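Hypothetical sugar ABC-transporter sugar binding protein (Arthrobacter globiformis, PDB 7BVT) binds cyclic alpha-maltosyl-1,6-maltose, probably as the sugar-capturing component of an ABC transporter that imports it. Local coordinates at residues A[31-36]-A[72-77]. Sequence-based numbering, arbitrary orientation.
Sequences TVWHYW and TKLRAS
Trp33 reaches from the first strand of a lobe of this periplasmic-binding-protein fold and meets Lys73, Leu74 and Ser77 of helix 70-80. Strand 28-34 pairs in parallel with strands 58-64 and 86-90, and the helix belongs to the crossover between those two. The axes of strand 31-34 and helix 72-77 come no closer than 11.6 Å, and the indole spans the distance. Lys73 comes first along the helix. Its CG lies anti to the backbone N (chi1 -178°), and the chain then bends and runs over one face of the six-membered ring. Lys73 CE sits 3.7 Å from the centroid of the six-membered ring of Trp33, in a CH-pi contact. Lys73 NZ, 4.9 Å from that Trp33 centroid, makes an off-centre cation-pi contact. Leu74 follows: Leu74 CD2 meets Trp33 CZ3 obliquely, at 3.8 Å. This leucine also packs on Ile97 of helix 94-100, while the indole touches Pro84. With Trp33 cut back to an alanine, the Lys73 chain would probably lose its aromatic platform and a gap would open between strand and helix. One turn on from Lys73, Ser77 approaches the ring at its edge. Its OG lies in the indole plane, 3.3 Å from Trp33 CH2.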
ATOM      1  N   THR A  31      22.947 -12.851  -2.120  1.00 19.40           N
ATOM      2  CA  THR A  31      22.433 -12.012  -3.207  1.00 20.60           C
ATOM      3  C   THR A  31      21.056 -11.437  -2.846  1.00 20.65           C
ATOM      4  O   THR A  31      20.238 -12.164  -2.279  1.00 20.87           O
ATOM      5  CB  THR A  31      22.394 -12.780  -4.506  1.00 23.04           C
ATOM      6  OG1 THR A  31      21.565 -13.928  -4.361  1.00 25.81           O
ATOM      7  CG2 THR A  31      23.811 -13.146  -4.931  1.00 24.07           C
ATOM      8  N   VAL A  32      20.833 -10.195  -3.220  1.00 19.20           N
ATOM      9  CA  VAL A  32      19.545  -9.474  -3.005  1.00 18.83           C
ATOM     10  C   VAL A  32      19.108  -8.937  -4.349  1.00 19.42           C
ATOM     11  O   VAL A  32      19.907  -8.214  -4.936  1.00 20.28           O
ATOM     12  CB  VAL A  32      19.666  -8.330  -1.999  1.00 19.97           C
ATOM     13  CG1 VAL A  32      18.340  -7.597  -1.891  1.00 21.80           C
ATOM     14  CG2 VAL A  32      20.116  -8.821  -0.651  1.00 22.73           C
ATOM     15  N   TRP A  33      17.920  -9.273  -4.787  1.00 17.53           N
ATOM     16  CA  TRP A  33      17.298  -8.614  -5.947  1.00 18.36           C
ATOM     17  C   TRP A  33      16.182  -7.696  -5.460  1.00 21.89           C
ATOM     18  O   TRP A  33      15.387  -8.120  -4.598  1.00 20.05           O
ATOM     19  CB  TRP A  33      16.748  -9.598  -6.938  1.00 19.23           C
ATOM     20  CG  TRP A  33      17.734 -10.543  -7.553  1.00 20.56           C
ATOM     21  CD1 TRP A  33      19.078 -10.496  -7.458  1.00 23.83           C
ATOM     22  CD2 TRP A  33      17.433 -11.625  -8.432  1.00 22.29           C
ATOM     23  NE1 TRP A  33      19.633 -11.507  -8.197  1.00 23.22           N
ATOM     24  CE2 TRP A  33      18.667 -12.206  -8.804  1.00 24.82           C
ATOM     25  CE3 TRP A  33      16.256 -12.155  -8.938  1.00 23.56           C
ATOM     26  CZ2 TRP A  33      18.744 -13.339  -9.613  1.00 24.69           C
ATOM     27  CZ3 TRP A  33      16.339 -13.239  -9.789  1.00 27.79           C
ATOM     28  CH2 TRP A  33      17.561 -13.821 -10.100  1.00 26.31           C
ATOM     29  N   HIS A  34      16.117  -6.496  -6.014  1.00 20.06           N
ATOM     30  CA  HIS A  34      15.104  -5.494  -5.635  1.00 18.17           C
ATOM     31  C   HIS A  34      14.767  -4.727  -6.902  1.00 22.54           C
ATOM     32  O   HIS A  34      15.494  -4.949  -7.880  1.00 21.91           O
ATOM     33  CB  HIS A  34      15.600  -4.581  -4.556  1.00 19.57           C
ATOM     34  CG  HIS A  34      16.743  -3.774  -5.046  1.00 19.79           C
ATOM     35  ND1 HIS A  34      16.542  -2.580  -5.711  1.00 20.65           N
ATOM     36  CD2 HIS A  34      18.078  -3.978  -4.930  1.00 21.77           C
ATOM     37  CE1 HIS A  34      17.741  -2.051  -5.971  1.00 21.20           C
ATOM     38  NE2 HIS A  34      18.709  -2.887  -5.535  1.00 21.44           N
ATOM     39  N   TYR A  35      13.761  -3.875  -6.854  1.00 20.39           N
ATOM     40  CA  TYR A  35      13.345  -3.098  -8.059  1.00 20.96           C
ATOM     41  C   TYR A  35      13.519  -1.601  -7.813  1.00 22.48           C
ATOM     42  O   TYR A  35      13.015  -0.820  -8.639  1.00 24.19           O
ATOM     43  CB  TYR A  35      11.937  -3.485  -8.552  1.00 23.35           C
ATOM     44  CG  TYR A  35      10.807  -3.404  -7.549  1.00 21.57           C
ATOM     45  CD1 TYR A  35      10.522  -2.240  -6.866  1.00 22.83           C
ATOM     46  CD2 TYR A  35       9.994  -4.492  -7.311  1.00 23.41           C
ATOM     47  CE1 TYR A  35       9.481  -2.151  -5.938  1.00 20.03           C
ATOM     48  CE2 TYR A  35       8.934  -4.414  -6.416  1.00 22.07           C
ATOM     49  CZ  TYR A  35       8.682  -3.244  -5.733  1.00 21.20           C
ATOM     50  OH  TYR A  35       7.614  -3.207  -4.864  1.00 20.75           O
ATOM     51  N   TRP A  36      14.165  -1.182  -6.740  1.00 20.54           N
ATOM     52  CA  TRP A  36      14.329   0.264  -6.454  1.00 21.06           C
ATOM     53  C   TRP A  36      15.207   0.930  -7.534  1.00 25.67           C
ATOM     54  O   TRP A  36      16.229   0.324  -7.968  1.00 24.44           O
ATOM     55  CB  TRP A  36      14.901   0.495  -5.059  1.00 22.26           C
ATOM     56  CG  TRP A  36      13.929   0.134  -3.973  1.00 20.93           C
ATOM     57  CD1 TRP A  36      12.639   0.555  -3.818  1.00 21.36           C
ATOM     58  CD2 TRP A  36      14.210  -0.673  -2.826  1.00 19.51           C
ATOM     59  NE1 TRP A  36      12.107   0.074  -2.656  1.00 19.27           N
ATOM     60  CE2 TRP A  36      13.038  -0.701  -2.034  1.00 17.72           C
ATOM     61  CE3 TRP A  36      15.328  -1.384  -2.395  1.00 21.12           C
ATOM     62  CZ2 TRP A  36      12.965  -1.422  -0.843  1.00 20.09           C
ATOM     63  CZ3 TRP A  36      15.261  -2.064  -1.202  1.00 20.44           C
ATOM     64  CH2 TRP A  36      14.090  -2.102  -0.462  1.00 19.94           C
ATOM     65  N   THR A  72       8.824 -12.555 -13.666  1.00 21.73           N
ATOM     66  CA  THR A  72       9.228 -13.450 -14.775  1.00 22.57           C
ATOM     67  C   THR A  72      10.691 -13.893 -14.580  1.00 22.58           C
ATOM     68  O   THR A  72      10.995 -15.046 -14.800  1.00 24.22           O
ATOM     69  CB  THR A  72       8.967 -12.804 -16.140  1.00 26.95           C
ATOM     70  OG1 THR A  72       7.557 -12.585 -16.274  1.00 30.37           O
ATOM     71  CG2 THR A  72       9.428 -13.707 -17.260  1.00 25.07           C
ATOM     72  N   LYS A  73      11.548 -13.042 -14.059  1.00 21.23           N
ATOM     73  CA  LYS A  73      12.930 -13.450 -13.732  1.00 21.09           C
ATOM     74  C   LYS A  73      12.923 -14.527 -12.633  1.00 22.26           C
ATOM     75  O   LYS A  73      13.693 -15.518 -12.706  1.00 22.66           O
ATOM     76  CB  LYS A  73      13.733 -12.227 -13.335  1.00 24.51           C
ATOM     77  CG  LYS A  73      15.166 -12.545 -13.029  1.00 28.82           C
ATOM     78  CD  LYS A  73      16.147 -11.541 -13.410  1.00 28.63           C
ATOM     79  CE  LYS A  73      17.501 -12.014 -12.936  1.00 33.13           C
ATOM     80  NZ  LYS A  73      18.515 -11.911 -14.000  1.00 32.04           N
ATOM     81  N   LEU A  74      12.124 -14.341 -11.589  1.00 18.80           N
ATOM     82  CA  LEU A  74      12.090 -15.385 -10.540  1.00 19.21           C
ATOM     83  C   LEU A  74      11.589 -16.728 -11.076  1.00 18.92           C
ATOM     84  O   LEU A  74      12.170 -17.748 -10.683  1.00 19.41           O
ATOM     85  CB  LEU A  74      11.227 -14.890  -9.392  1.00 16.82           C
ATOM     86  CG  LEU A  74      11.798 -13.735  -8.596  1.00 17.63           C
ATOM     87  CD1 LEU A  74      10.777 -13.303  -7.550  1.00 20.33           C
ATOM     88  CD2 LEU A  74      13.085 -14.078  -7.926  1.00 18.51           C
ATOM     89  N   ARG A  75      10.566 -16.771 -11.956  1.00 19.12           N
ATOM     90  CA  ARG A  75      10.070 -18.033 -12.506  1.00 18.59           C
ATOM     91  C   ARG A  75      11.194 -18.725 -13.292  1.00 21.22           C
ATOM     92  O   ARG A  75      11.357 -19.920 -13.167  1.00 23.20           O
ATOM     93  CB  ARG A  75       8.812 -17.787 -13.336  1.00 23.76           C
ATOM     94  CG  ARG A  75       7.619 -17.315 -12.520  1.00 27.68           C
ATOM     95  CD  ARG A  75       6.372 -17.274 -13.397  1.00 33.04           C
ATOM     96  NE  ARG A  75       5.336 -16.395 -12.829  1.00 37.36           N
ATOM     97  CZ  ARG A  75       5.083 -15.136 -13.222  1.00 39.87           C
ATOM     98  NH1 ARG A  75       5.751 -14.576 -14.223  1.00 38.46           N
ATOM     99  NH2 ARG A  75       4.119 -14.452 -12.625  1.00 43.65           N
ATOM    100  N   ALA A  76      11.916 -17.976 -14.129  1.00 21.51           N
ATOM    101  CA  ALA A  76      13.019 -18.555 -14.929  1.00 20.82           C
ATOM    102  C   ALA A  76      14.127 -19.078 -13.988  1.00 20.94           C
ATOM    103  O   ALA A  76      14.664 -20.198 -14.173  1.00 21.36           O
ATOM    104  CB  ALA A  76      13.543 -17.511 -15.879  1.00 21.82           C
ATOM    105  N   SER A  77      14.430 -18.308 -12.957  1.00 21.81           N
ATOM    106  CA  SER A  77      15.493 -18.608 -11.978  1.00 21.48           C
ATOM    107  C   SER A  77      15.116 -19.869 -11.168  1.00 23.71           C
ATOM    108  O   SER A  77      16.034 -20.634 -10.773  1.00 21.53           O
ATOM    109  CB  SER A  77      15.743 -17.399 -11.108  1.00 22.70           C
ATOM    110  OG  SER A  77      16.364 -16.306 -11.826  1.00 26.15           O
TER